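14-3-3 protein (Cryptosporidium parvum, PDB 3EFZ) probably binds phosphoserine-containing partner proteins, as an all-helical, dimeric 14-3-3 adaptor of cell signalling. Local coordinates at residues V48-V51 against L52-S56; E120-D123 against V124-I128; C144-L147 against K148-M152; C167-Q170 against A171-Y175; Y175-A178 against L179-R183. One frame throughout, in Å; residues are numbered along the deposited sequence.

Interaction 1: V48-V51 against L52-S56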
loop_
_atom_site.group_PDB
_atom_site.type_symbol
_atom_site.label_atom_id
_atom_site.label_comp_id
_atom_site.label_asym_id
_atom_site.label_seq_id
_atom_site.Cartn_x
_atom_site.Cartn_y
_atom_site.Cartn_z
ATOM N N VAL B 48 -12.109 3.811 -1.925
ATOM C CA VAL B 48 -11.958 3.007 -3.130
ATOM C C VAL B 48 -12.530 1.594 -2.894
ATOM O O VAL B 48 -13.390 1.128 -3.651
ATOM C CB VAL B 48 -10.487 2.936 -3.628
ATOM C CG1 VAL B 48 -10.303 1.796 -4.651
ATOM C CG2 VAL B 48 -10.097 4.244 -4.266
ATOM N N ILE B 49 -12.075 0.940 -1.833
ATOM C CA ILE B 49 -12.518 -0.429 -1.552
ATOM C C ILE B 49 -14.007 -0.511 -1.204
ATOM O O ILE B 49 -14.687 -1.379 -1.709
ATOM C CB ILE B 49 -11.625 -1.120 -0.516
ATOM C CG1 ILE B 49 -10.306 -1.501 -1.201
ATOM C CG2 ILE B 49 -12.286 -2.395 0.013
ATOM C CD1 ILE B 49 -9.218 -1.604 -0.294
ATOM N N LYS B 50 -14.509 0.423 -0.395
ATOM C CA LYS B 50 -15.934 0.484 -0.070
ATOM C C LYS B 50 -16.791 0.552 -1.335
ATOM O O LYS B 50 -17.681 -0.272 -1.526
ATOM C CB LYS B 50 -16.246 1.691 0.822
ATOM C CG LYS B 50 -16.086 1.437 2.283
ATOM C CD LYS B 50 -16.525 2.630 3.133
ATOM C CE LYS B 50 -17.980 2.506 3.606
ATOM N NZ LYS B 50 -18.220 1.257 4.407
ATOM N N VAL B 51 -16.509 1.534 -2.191
ATOM C CA VAL B 51 -17.237 1.716 -3.442
ATOM C C VAL B 51 -17.176 0.471 -4.339
ATOM O O VAL B 51 -18.214 -0.043 -4.763
ATOM C CB VAL B 51 -16.794 3.012 -4.220
ATOM C CG1 VAL B 51 -17.544 3.140 -5.541
ATOM C CG2 VAL B 51 -17.050 4.254 -3.388
ATOM N N LEU B 52 -15.972 -0.020 -4.627
ATOM C CA LEU B 52 -15.826 -1.165 -5.551
ATOM C C LEU B 52 -16.551 -2.428 -5.077
ATOM O O LEU B 52 -16.933 -3.294 -5.870
ATOM C CB LEU B 52 -14.346 -1.476 -5.789
ATOM C CG LEU B 52 -13.597 -0.473 -6.683
ATOM C CD1 LEU B 52 -12.161 -0.927 -6.907
ATOM C CD2 LEU B 52 -14.295 -0.283 -8.034
ATOM N N THR B 53 -16.774 -2.488 -3.775
ATOM C CA THR B 53 -17.072 -3.710 -3.072
ATOM C C THR B 53 -18.525 -3.669 -2.527
ATOM O O THR B 53 -19.191 -4.711 -2.413
ATOM C CB THR B 53 -15.983 -3.870 -1.971
ATOM O OG1 THR B 53 -15.176 -5.036 -2.209
ATOM C CG2 THR B 53 -16.524 -3.814 -0.597
ATOM N N GLU B 54 -19.020 -2.469 -2.229
ATOM C CA GLU B 54 -20.375 -2.302 -1.686
ATOM C C GLU B 54 -21.347 -1.659 -2.677
ATOM O O GLU B 54 -22.539 -1.642 -2.429
ATOM C CB GLU B 54 -20.343 -1.517 -0.368
ATOM C CG GLU B 54 -19.495 -2.204 0.692
ATOM C CD GLU B 54 -19.273 -1.395 1.952
ATOM O OE1 GLU B 54 -19.594 -0.191 1.981
ATOM O OE2 GLU B 54 -18.753 -1.985 2.925
ATOM N N SER B 55 -20.839 -1.141 -3.796
ATOM C CA SER B 55 -21.718 -0.520 -4.799
ATOM C C SER B 55 -22.245 -1.515 -5.841
ATOM O O SER B 55 -23.192 -1.217 -6.552
ATOM C CB SER B 55 -21.053 0.683 -5.481
ATOM O OG SER B 55 -20.875 1.740 -4.562
ATOM N N SER B 56 -21.622 -2.689 -5.921
ATOM C CA SER B 56 -22.048 -3.750 -6.840
ATOM C C SER B 56 -23.449 -4.247 -6.497
ATOM O O SER B 56 -23.927 -4.053 -5.377
ATOM C CB SER B 56 -21.061 -4.919 -6.804
ATOM O OG SER B 56 -21.328 -5.826 -7.854
#
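The carbonyl oxygen Lys50 O is gripped by two backbone N-H groups near the end of helix 32-54. Glu54 N lies 2.7 Å from Lys50 O, almost in line with the C=O bond. Thr53 N reaches the same oxygen from above the carbonyl plane, at 3.3 Å from Lys50 O and a C=O...N angle of 111°. Two residues earlier the bond is regular, Leu52 N to Val48 O at 3.0 Å, and one residue later Ser55 N still finds Val51 O at 3.0 Å. Above the doubly used carbonyl, the side chains of Lys50 and Glu54 join in a salt bridge. The Lys50 chain bends at its last two torsions (chi3 95°, chi4 58°), which turns NZ back over the extended Glu54. Lys50 NZ stands 3.1 Å from Glu54 OE1 and takes its syn lone pair, on the side of OE2. On another side of the helix Val48 CG1 and Leu52 CD1 lie alongside each other, 4.0 Å apart and pointing the same way. Of that apolar pair, Val48 packs on Phe143 and Leu52 on Cys144 of helix 138-158. Ile49 and Thr53 instead pack on Asp123 and Asn131 of the second subunit, so this last stretch of the helix borders the dimer interface. Leu52 O takes its hydrogen bond from Tyr135 OH. The ion pair, on exposed side chains, probably adds a modest electrostatic tie across the turn, while the apolar pair joins the helix to the interior.

Interaction 2: E120-D123 against V124-I128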
loop_
_atom_site.group_PDB
_atom_site.type_symbol
_atom_site.label_atom_id
_atom_site.label_comp_id
_atom_site.label_asym_id
_atom_site.label_seq_id
_atom_site.Cartn_x
_atom_site.Cartn_y
_atom_site.Cartn_z
ATOM N N GLU B 120 0.118 -3.970 -13.244
ATOM C CA GLU B 120 -0.990 -4.120 -12.306
ATOM C C GLU B 120 -2.113 -3.134 -12.549
ATOM O O GLU B 120 -3.269 -3.413 -12.251
ATOM C CB GLU B 120 -0.496 -4.083 -10.852
ATOM C CG GLU B 120 0.291 -5.340 -10.475
ATOM C CD GLU B 120 1.211 -5.135 -9.272
ATOM O OE1 GLU B 120 0.989 -4.174 -8.500
ATOM O OE2 GLU B 120 2.150 -5.942 -9.095
ATOM N N SER B 121 -1.788 -1.970 -13.087
ATOM C CA SER B 121 -2.853 -1.070 -13.489
ATOM C C SER B 121 -3.660 -1.648 -14.684
ATOM O O SER B 121 -4.873 -1.488 -14.748
ATOM C CB SER B 121 -2.332 0.366 -13.697
ATOM O OG SER B 121 -1.448 0.433 -14.798
ATOM N N GLU B 122 -3.005 -2.345 -15.610
ATOM C CA GLU B 122 -3.748 -3.015 -16.662
ATOM C C GLU B 122 -4.648 -4.121 -16.062
ATOM O O GLU B 122 -5.793 -4.280 -16.503
ATOM C CB GLU B 122 -2.799 -3.520 -17.756
ATOM C CG GLU B 122 -3.453 -4.055 -19.025
ATOM C CD GLU B 122 -4.479 -3.133 -19.652
ATOM O OE1 GLU B 122 -5.453 -3.668 -20.208
ATOM O OE2 GLU B 122 -4.319 -1.896 -19.607
ATOM N N ASP B 123 -4.160 -4.829 -15.030
ATOM C CA ASP B 123 -4.943 -5.822 -14.292
ATOM C C ASP B 123 -6.240 -5.208 -13.733
ATOM O O ASP B 123 -7.327 -5.733 -13.968
ATOM C CB ASP B 123 -4.142 -6.419 -13.124
ATOM C CG ASP B 123 -3.093 -7.461 -13.552
ATOM O OD1 ASP B 123 -3.188 -8.024 -14.677
ATOM O OD2 ASP B 123 -2.174 -7.732 -12.720
ATOM N N VAL B 124 -6.123 -4.101 -13.000
ATOM C CA VAL B 124 -7.285 -3.411 -12.422
ATOM C C VAL B 124 -8.312 -3.010 -13.507
ATOM O O VAL B 124 -9.497 -3.276 -13.362
ATOM C CB VAL B 124 -6.875 -2.151 -11.641
ATOM C CG1 VAL B 124 -8.105 -1.385 -11.157
ATOM C CG2 VAL B 124 -5.959 -2.492 -10.470
ATOM N N ILE B 125 -7.837 -2.353 -14.560
ATOM C CA ILE B 125 -8.650 -1.941 -15.717
ATOM C C ILE B 125 -9.460 -3.080 -16.330
ATOM O O ILE B 125 -10.661 -2.937 -16.549
ATOM C CB ILE B 125 -7.791 -1.209 -16.790
ATOM C CG1 ILE B 125 -7.438 0.193 -16.274
ATOM C CG2 ILE B 125 -8.553 -1.100 -18.142
ATOM C CD1 ILE B 125 -6.240 0.850 -16.931
ATOM N N ARG B 126 -8.806 -4.213 -16.589
ATOM C CA ARG B 126 -9.499 -5.403 -17.065
ATOM C C ARG B 126 -10.599 -5.863 -16.103
ATOM O O ARG B 126 -11.680 -6.218 -16.546
ATOM C CB ARG B 126 -8.513 -6.536 -17.363
ATOM C CG ARG B 126 -7.427 -6.178 -18.419
ATOM C CD ARG B 126 -6.767 -7.452 -18.992
ATOM N NE ARG B 126 -5.436 -7.237 -19.575
ATOM C CZ ARG B 126 -4.285 -7.299 -18.889
ATOM N NH1 ARG B 126 -3.121 -7.096 -19.507
ATOM N NH2 ARG B 126 -4.281 -7.563 -17.581
ATOM N N ILE B 127 -10.324 -5.849 -14.796
ATOM C CA ILE B 127 -11.327 -6.219 -13.786
ATOM C C ILE B 127 -12.495 -5.229 -13.798
ATOM O O ILE B 127 -13.657 -5.649 -13.805
ATOM C CB ILE B 127 -10.741 -6.339 -12.342
ATOM C CG1 ILE B 127 -9.735 -7.492 -12.267
ATOM C CG2 ILE B 127 -11.869 -6.550 -11.296
ATOM C CD1 ILE B 127 -8.844 -7.409 -11.066
ATOM N N ILE B 128 -12.188 -3.933 -13.833
ATOM C CA ILE B 128 -13.228 -2.907 -13.910
ATOM C C ILE B 128 -14.108 -3.115 -15.154
ATOM O O ILE B 128 -15.332 -3.171 -15.038
ATOM C CB ILE B 128 -12.642 -1.468 -13.886
ATOM C CG1 ILE B 128 -12.145 -1.107 -12.495
ATOM C CG2 ILE B 128 -13.676 -0.412 -14.376
ATOM C CD1 ILE B 128 -11.443 0.230 -12.488
#
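Arg126 brings two acidic residues of the preceding turn together in a salt-bridge network on helix 100-131. Glu122 was modelled in two conformers, and in the one described here its CG sits over one face of the guanidinium, near the rim. There CG of Glu122 is anti to the backbone N (chi1 -171°), and after a bend at chi2 the two side chains cross at about a right angle. In this conformer Glu122 OE1 is a long 3.6 Å from Arg126 NE and well out of the guanidinium plane, a purely electrostatic pairing. Asp123 approaches differently: OD1 lies at the guanidinium edge, near its plane, and receives a weak hydrogen bond from Arg126 NH2 at 3.1 Å. The N-H...O angle there is only 125°, with carboxylate and guanidinium planes 54° apart.

In contrast with this loosely held charged side, where Arg126 is exposed and Glu122 partly so, the other flank is closely packed. Val124 meets Leu71 and Leu151, Ile125 meets Met152, and Ile127 meets Ala68, wedging the helix between helices 63-81 and 138-158. Straight backbone bonds run beneath, as from Ile125 N to Ser121 O at 3.1 Å. Asp123 also packs on Lys46 of the second subunit. Arg126 probably balances part of two negative charges, and Lys155, in a salt bridge with Glu122 OE2, gives that acid a second cation.

Interaction 3: C144-L147 against K148-M152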
loop_
_atom_site.group_PDB
_atom_site.type_symbol
_atom_site.label_atom_id
_atom_site.label_comp_id
_atom_site.label_asym_id
_atom_site.label_seq_id
_atom_site.Cartn_x
_atom_site.Cartn_y
_atom_site.Cartn_z
ATOM N N CYS B 144 -15.681 4.132 -11.301
ATOM C CA CYS B 144 -14.761 3.204 -11.967
ATOM C C CYS B 144 -14.050 3.794 -13.204
ATOM O O CYS B 144 -12.878 3.505 -13.455
ATOM C CB CYS B 144 -15.503 1.930 -12.363
ATOM S SG CYS B 144 -16.189 1.008 -10.989
ATOM N N ILE B 145 -14.761 4.621 -13.970
ATOM C CA ILE B 145 -14.216 5.224 -15.187
ATOM C C ILE B 145 -13.197 6.337 -14.847
ATOM O O ILE B 145 -12.152 6.454 -15.505
ATOM C CB ILE B 145 -15.371 5.694 -16.112
ATOM C CG1 ILE B 145 -16.168 4.475 -16.602
ATOM C CG2 ILE B 145 -14.865 6.556 -17.302
ATOM C CD1 ILE B 145 -17.557 4.811 -17.171
ATOM N N LYS B 146 -13.483 7.131 -13.814
ATOM C CA LYS B 146 -12.495 8.080 -13.302
ATOM C C LYS B 146 -11.209 7.347 -12.868
ATOM O O LYS B 146 -10.091 7.795 -13.164
ATOM C CB LYS B 146 -13.045 8.897 -12.121
ATOM C CG LYS B 146 -11.924 9.487 -11.295
ATOM C CD LYS B 146 -12.336 10.081 -9.986
ATOM C CE LYS B 146 -11.099 10.494 -9.209
ATOM N NZ LYS B 146 -10.479 9.367 -8.486
ATOM N N LEU B 147 -11.401 6.225 -12.169
ATOM C CA LEU B 147 -10.338 5.361 -11.697
ATOM C C LEU B 147 -9.453 4.854 -12.841
ATOM O O LEU B 147 -8.225 4.856 -12.728
ATOM C CB LEU B 147 -10.976 4.187 -10.958
ATOM C CG LEU B 147 -10.152 3.350 -10.007
ATOM C CD1 LEU B 147 -11.031 2.787 -8.877
ATOM C CD2 LEU B 147 -9.438 2.232 -10.800
ATOM N N LYS B 148 -10.075 4.429 -13.940
ATOM C CA LYS B 148 -9.330 4.083 -15.158
ATOM C C LYS B 148 -8.574 5.294 -15.711
ATOM O O LYS B 148 -7.470 5.146 -16.233
ATOM C CB LYS B 148 -10.248 3.506 -16.234
ATOM C CG LYS B 148 -10.893 2.161 -15.885
ATOM C CD LYS B 148 -11.407 1.464 -17.120
ATOM C CE LYS B 148 -12.650 2.162 -17.726
ATOM N NZ LYS B 148 -13.033 1.579 -19.046
ATOM N N GLY B 149 -9.189 6.474 -15.617
ATOM C CA GLY B 149 -8.548 7.739 -15.952
ATOM C C GLY B 149 -7.292 7.988 -15.153
ATOM O O GLY B 149 -6.247 8.289 -15.744
ATOM N N ASP B 150 -7.389 7.830 -13.822
ATOM C CA ASP B 150 -6.236 7.877 -12.914
ATOM C C ASP B 150 -5.133 6.887 -13.280
ATOM O O ASP B 150 -3.964 7.263 -13.331
ATOM C CB ASP B 150 -6.642 7.638 -11.443
ATOM C CG ASP B 150 -7.610 8.683 -10.910
ATOM O OD1 ASP B 150 -7.676 9.816 -11.415
ATOM O OD2 ASP B 150 -8.306 8.359 -9.955
ATOM N N LEU B 151 -5.496 5.628 -13.498
ATOM C CA LEU B 151 -4.532 4.588 -13.887
ATOM C C LEU B 151 -3.862 4.832 -15.243
ATOM O O LEU B 151 -2.687 4.544 -15.404
ATOM C CB LEU B 151 -5.169 3.192 -13.871
ATOM C CG LEU B 151 -5.650 2.605 -12.536
ATOM C CD1 LEU B 151 -6.303 1.291 -12.811
ATOM C CD2 LEU B 151 -4.527 2.449 -11.499
ATOM N N MET B 152 -4.604 5.351 -16.210
ATOM C CA MET B 152 -3.993 5.809 -17.456
ATOM C C MET B 152 -2.980 6.959 -17.258
ATOM O O MET B 152 -1.920 6.996 -17.900
ATOM C CB MET B 152 -5.076 6.209 -18.466
ATOM C CG MET B 152 -5.736 5.026 -19.140
ATOM S SD MET B 152 -4.547 3.962 -19.976
ATOM C CE MET B 152 -5.226 2.391 -19.504
#
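Residues 144-152 form two regular turns in the middle of helix 138-158, where the N-H groups of Lys148 to Met152 bond to the carbonyls four residues back. Asp150 N to Lys146 O is the shortest of these bonds across the turn, 2.8 Å, and lies in the carbonyl plane. Lys146 and Asp150 are paired a second time through their side chains. Lys146 runs out with CG anti to the backbone N (chi1 160°) and stays extended until a bend at chi4 turns NZ toward the acid. Lys146 NZ comes within 2.8 Å of Asp150 OD2, using the syn lone pair, and the two chains cross at a slant.

The other carboxylate oxygen, OD1, is taken by Asn201 ND2 and Tyr175 OH, with a long, weak ion pair to Arg153 NH2. Both oxygens of this buried acid thus have partners, which is consistent with a charged carboxylate. Leu147 and Leu151 stand side by side pointing the same way, Leu147 CD2 3.8 Å from Leu151 CD1, on the flank that meets Ile128 of helix 100-131. Lys148 bends at chi3 and its NZ forms a salt bridge with Asp129. A central helix with leucines on one flank and a charged cluster on another fits the 14-3-3 all-helical fold, in which Arg153, predicted to contact phosphoserine, probably lies in the phosphopeptide groove, next to Asp150.

Interaction 4: C167-Q170 against A171-Y175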
loop_
_atom_site.group_PDB
_atom_site.type_symbol
_atom_site.label_atom_id
_atom_site.label_comp_id
_atom_site.label_asym_id
_atom_site.label_seq_id
_atom_site.Cartn_x
_atom_site.Cartn_y
_atom_site.Cartn_z
ATOM N N CYS B 167 -1.627 7.126 -23.768
ATOM C CA CYS B 167 -2.174 7.017 -22.408
ATOM C C CYS B 167 -2.800 8.327 -21.946
ATOM O O CYS B 167 -3.812 8.316 -21.251
ATOM C CB CYS B 167 -1.129 6.544 -21.370
ATOM S SG CYS B 167 -0.639 4.828 -21.575
ATOM N N ILE B 168 -2.192 9.456 -22.310
ATOM C CA ILE B 168 -2.778 10.753 -21.970
ATOM C C ILE B 168 -4.122 10.900 -22.690
ATOM O O ILE B 168 -5.118 11.314 -22.081
ATOM C CB ILE B 168 -1.829 11.932 -22.282
ATOM C CG1 ILE B 168 -0.628 11.916 -21.325
ATOM C CG2 ILE B 168 -2.573 13.270 -22.162
ATOM C CD1 ILE B 168 0.595 12.638 -21.843
ATOM N N LYS B 169 -4.154 10.535 -23.970
ATOM C CA LYS B 169 -5.400 10.568 -24.731
ATOM C C LYS B 169 -6.486 9.680 -24.113
ATOM O O LYS B 169 -7.614 10.135 -23.978
ATOM C CB LYS B 169 -5.198 10.252 -26.210
ATOM C CG LYS B 169 -6.484 10.490 -26.992
ATOM C CD LYS B 169 -6.377 10.238 -28.471
ATOM C CE LYS B 169 -7.773 10.413 -29.114
ATOM N NZ LYS B 169 -8.819 9.578 -28.407
ATOM N N GLN B 170 -6.144 8.443 -23.721
ATOM C CA GLN B 170 -7.099 7.544 -23.043
ATOM C C GLN B 170 -7.563 8.085 -21.700
ATOM O O GLN B 170 -8.699 7.844 -21.316
ATOM C CB GLN B 170 -6.540 6.123 -22.820
ATOM C CG GLN B 170 -6.306 5.256 -24.063
ATOM C CD GLN B 170 -5.716 3.879 -23.717
ATOM O OE1 GLN B 170 -6.388 3.033 -23.115
ATOM N NE2 GLN B 170 -4.463 3.650 -24.109
ATOM N N ALA B 171 -6.671 8.773 -20.968
ATOM C CA ALA B 171 -7.033 9.420 -19.686
ATOM C C ALA B 171 -8.024 10.565 -19.863
ATOM O O ALA B 171 -8.966 10.704 -19.081
ATOM C CB ALA B 171 -5.776 9.925 -18.941
ATOM N N VAL B 172 -7.774 11.409 -20.868
ATOM C CA VAL B 172 -8.725 12.446 -21.289
ATOM C C VAL B 172 -10.135 11.862 -21.533
ATOM O O VAL B 172 -11.102 12.290 -20.907
ATOM C CB VAL B 172 -8.191 13.210 -22.525
ATOM C CG1 VAL B 172 -9.275 14.102 -23.160
ATOM C CG2 VAL B 172 -6.993 14.037 -22.128
ATOM N N GLU B 173 -10.234 10.884 -22.429
ATOM C CA GLU B 173 -11.479 10.159 -22.693
ATOM C C GLU B 173 -12.224 9.754 -21.408
ATOM O O GLU B 173 -13.416 10.043 -21.264
ATOM C CB GLU B 173 -11.192 8.856 -23.441
ATOM C CG GLU B 173 -10.450 8.933 -24.756
ATOM C CD GLU B 173 -10.240 7.526 -25.344
ATOM O OE1 GLU B 173 -9.114 7.233 -25.843
ATOM O OE2 GLU B 173 -11.209 6.711 -25.301
ATOM N N PHE B 174 -11.513 9.060 -20.504
ATOM C CA PHE B 174 -12.103 8.512 -19.267
ATOM C C PHE B 174 -12.619 9.589 -18.331
ATOM O O PHE B 174 -13.706 9.448 -17.781
ATOM C CB PHE B 174 -11.125 7.573 -18.517
ATOM C CG PHE B 174 -10.900 6.227 -19.205
ATOM C CD1 PHE B 174 -9.657 5.592 -19.141
ATOM C CD2 PHE B 174 -11.927 5.610 -19.921
ATOM C CE1 PHE B 174 -9.441 4.347 -19.765
ATOM C CE2 PHE B 174 -11.735 4.372 -20.554
ATOM C CZ PHE B 174 -10.489 3.737 -20.480
ATOM N N TYR B 175 -11.830 10.650 -18.152
ATOM C CA TYR B 175 -12.223 11.797 -17.339
ATOM C C TYR B 175 -13.442 12.494 -17.911
ATOM O O TYR B 175 -14.353 12.822 -17.181
ATOM C CB TYR B 175 -11.074 12.813 -17.211
ATOM C CG TYR B 175 -9.971 12.355 -16.291
ATOM C CD1 TYR B 175 -10.274 11.718 -15.093
ATOM C CD2 TYR B 175 -8.614 12.572 -16.607
ATOM C CE1 TYR B 175 -9.267 11.277 -14.227
ATOM C CE2 TYR B 175 -7.594 12.145 -15.736
ATOM C CZ TYR B 175 -7.936 11.491 -14.549
ATOM O OH TYR B 175 -6.975 11.054 -13.667
#
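Helix 161-185 of the 14-3-3 helical bundle is regular here, with i to i+4 backbone bonds such as Glu173 N to Lys169 O, 3.1 Å and nearly straight at 177°. Above that bond Lys169 and Glu173 form a salt bridge on exposed side chains, Lys169 NZ 3.5 Å from Glu173 OE1. Lys169 also touches a neighbouring molecule in the crystal, so its pose may owe something to lattice packing. It leaves with CG anti to the backbone N (chi1 -172°) and curls only at chi4, while Glu173 is extended beyond CG and slants back across the preceding turn. Glu173 OE1 also rests against Gln170, 3.5 Å from Gln170 CA and 3.9 Å from Gln170 CG.

The apolar residues lie on other sides of the helix. Ile168 CG2 and Val172 CG2 only just meet, at 4.5 Å, with Val172 continuing onto Tyr202 and Leu205 of helix 193-207. Met152 of helix 138-158 packs on Ala171, and Phe174 lies on Lys148 of that helix. Tyr175 OH receives a hydrogen bond from Arg153 NE, Arg153 being a predicted phosphoserine contact. Phe174 also folds back along its own helix, CD1 lying 3.3 Å from Gln170 O.

Interaction 5: Y175-A178 against L179-R183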
loop_
_atom_site.group_PDB
_atom_site.type_symbol
_atom_site.label_atom_id
_atom_site.label_comp_id
_atom_site.label_asym_id
_atom_site.label_seq_id
_atom_site.Cartn_x
_atom_site.Cartn_y
_atom_site.Cartn_z
ATOM N N TYR B 175 -11.830 10.650 -18.152
ATOM C CA TYR B 175 -12.223 11.797 -17.339
ATOM C C TYR B 175 -13.442 12.494 -17.911
ATOM O O TYR B 175 -14.353 12.822 -17.181
ATOM C CB TYR B 175 -11.074 12.813 -17.211
ATOM C CG TYR B 175 -9.971 12.355 -16.291
ATOM C CD1 TYR B 175 -10.274 11.718 -15.093
ATOM C CD2 TYR B 175 -8.614 12.572 -16.607
ATOM C CE1 TYR B 175 -9.267 11.277 -14.227
ATOM C CE2 TYR B 175 -7.594 12.145 -15.736
ATOM C CZ TYR B 175 -7.936 11.491 -14.549
ATOM O OH TYR B 175 -6.975 11.054 -13.667
ATOM N N GLU B 176 -13.459 12.717 -19.219
ATOM C CA GLU B 176 -14.592 13.391 -19.834
ATOM C C GLU B 176 -15.850 12.534 -19.803
ATOM O O GLU B 176 -16.940 13.071 -19.625
ATOM C CB GLU B 176 -14.253 13.890 -21.240
ATOM C CG GLU B 176 -13.374 15.137 -21.172
ATOM C CD GLU B 176 -12.954 15.661 -22.519
ATOM O OE1 GLU B 176 -13.296 15.034 -23.555
ATOM O OE2 GLU B 176 -12.274 16.716 -22.543
ATOM N N ASP B 177 -15.682 11.213 -19.926
ATOM C CA ASP B 177 -16.798 10.260 -19.853
ATOM C C ASP B 177 -17.397 10.230 -18.447
ATOM O O ASP B 177 -18.610 10.360 -18.277
ATOM C CB ASP B 177 -16.350 8.847 -20.306
ATOM C CG ASP B 177 -17.502 7.836 -20.349
ATOM O OD1 ASP B 177 -17.223 6.619 -20.366
ATOM O OD2 ASP B 177 -18.681 8.248 -20.371
ATOM N N ALA B 178 -16.534 10.098 -17.451
ATOM C CA ALA B 178 -16.930 10.140 -16.036
ATOM C C ALA B 178 -17.603 11.475 -15.668
ATOM O O ALA B 178 -18.661 11.484 -15.050
ATOM C CB ALA B 178 -15.720 9.871 -15.140
ATOM N N LEU B 179 -16.996 12.594 -16.063
ATOM C CA LEU B 179 -17.614 13.923 -15.884
ATOM C C LEU B 179 -19.007 14.053 -16.511
ATOM O O LEU B 179 -19.929 14.584 -15.870
ATOM C CB LEU B 179 -16.696 15.044 -16.408
ATOM C CG LEU B 179 -15.421 15.381 -15.625
ATOM C CD1 LEU B 179 -14.469 16.259 -16.461
ATOM C CD2 LEU B 179 -15.742 16.048 -14.308
ATOM N N GLN B 180 -19.157 13.583 -17.753
ATOM C CA GLN B 180 -20.456 13.611 -18.434
ATOM C C GLN B 180 -21.504 12.763 -17.697
ATOM O O GLN B 180 -22.657 13.183 -17.550
ATOM C CB GLN B 180 -20.336 13.196 -19.911
ATOM C CG GLN B 180 -21.684 13.086 -20.673
ATOM C CD GLN B 180 -22.632 14.259 -20.395
ATOM O OE1 GLN B 180 -22.339 15.418 -20.713
ATOM N NE2 GLN B 180 -23.779 13.956 -19.791
ATOM N N ARG B 181 -21.103 11.584 -17.233
ATOM C CA ARG B 181 -21.989 10.740 -16.430
ATOM C C ARG B 181 -22.367 11.411 -15.104
ATOM O O ARG B 181 -23.531 11.390 -14.700
ATOM C CB ARG B 181 -21.349 9.377 -16.179
ATOM C CG ARG B 181 -21.314 8.470 -17.385
ATOM C CD ARG B 181 -20.357 7.319 -17.090
ATOM N NE ARG B 181 -20.262 6.351 -18.180
ATOM C CZ ARG B 181 -20.927 5.197 -18.226
ATOM N NH1 ARG B 181 -21.794 4.848 -17.266
ATOM N NH2 ARG B 181 -20.736 4.393 -19.258
ATOM N N GLU B 182 -21.391 12.028 -14.442
ATOM C CA GLU B 182 -21.666 12.826 -13.233
ATOM C C GLU B 182 -22.643 13.991 -13.467
ATOM O O GLU B 182 -23.559 14.192 -12.670
ATOM C CB GLU B 182 -20.363 13.295 -12.574
ATOM C CG GLU B 182 -19.558 12.107 -12.006
ATOM C CD GLU B 182 -18.051 12.303 -12.053
ATOM O OE1 GLU B 182 -17.600 13.423 -12.367
ATOM O OE2 GLU B 182 -17.321 11.323 -11.786
ATOM N N ARG B 183 -22.443 14.729 -14.563
ATOM C CA ARG B 183 -23.352 15.807 -14.995
ATOM C C ARG B 183 -24.792 15.329 -15.226
ATOM O O ARG B 183 -25.748 16.015 -14.861
ATOM C CB ARG B 183 -22.824 16.500 -16.261
ATOM C CG ARG B 183 -21.673 17.485 -16.012
ATOM C CD ARG B 183 -21.276 18.269 -17.277
ATOM N NE ARG B 183 -19.964 17.838 -17.788
ATOM C CZ ARG B 183 -19.763 17.190 -18.938
ATOM N NH1 ARG B 183 -20.785 16.894 -19.734
ATOM N NH2 ARG B 183 -18.531 16.835 -19.291
#
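Asp177 and Arg181 meet at a slant, one helical turn apart, with carboxylate and guanidinium planes 61° from each other. Asp177 turns CG anti to its own N (chi1 -176°), which sends the carboxylate along the helix toward the next turn. Arg181, extended from CG to NE, offers the NE edge of its guanidinium, near the plane. The N-H of Arg181 NE makes a weak hydrogen bond to Asp177 OD2, 3.3 Å long, within the salt bridge. Beneath it the same residues are joined by Arg181 N to Asp177 O at 3.0 Å. Ile145 of helix 138-158 packs on both partners.

Glu182 leans back over Ala178, its carboxylate carbon CD 3.2 Å from Ala178 O. Glu182 OE2 is 4.0 Å from Ala178 CB and accepts a hydrogen bond from Thr198 OG1 of helix 193-207. Leu179 folds back similarly, CG 3.2 Å from Tyr175 O, and its side chain meets Tyr195 and Tyr202. With a single weak N-H bond and tilted planes, the Asp177-Arg181 attraction is probably mainly electrostatic, whereas Glu182 ties this helix to its neighbour by a directed bond.

Interaction 3 is the hub, its centre about 10 Å from that of interaction 2 and about 8 Å from that of interaction 4. Helix 138-158 meets helix 100-131 where Ile128 CD1 comes 3.3 Å from Leu147 CD2. It also meets helix 161-185, where Asp150 OD1 lies 2.7 Å from Tyr175 OH, probably a hydrogen bond, and Tyr175 belongs to both interactions 4 and 5. Interaction 1 touches interaction 3 through Leu52 CD2 and Cys144 SG, 3.7 Å apart. The nearest side-chain atoms of Arg153, a predicted phosphoserine contact, are about 3 Å from those of Asp150 and Tyr175, so interactions 3, 4 and 5 probably border the ligand groove, while 1 and 2 also reach the second subunit.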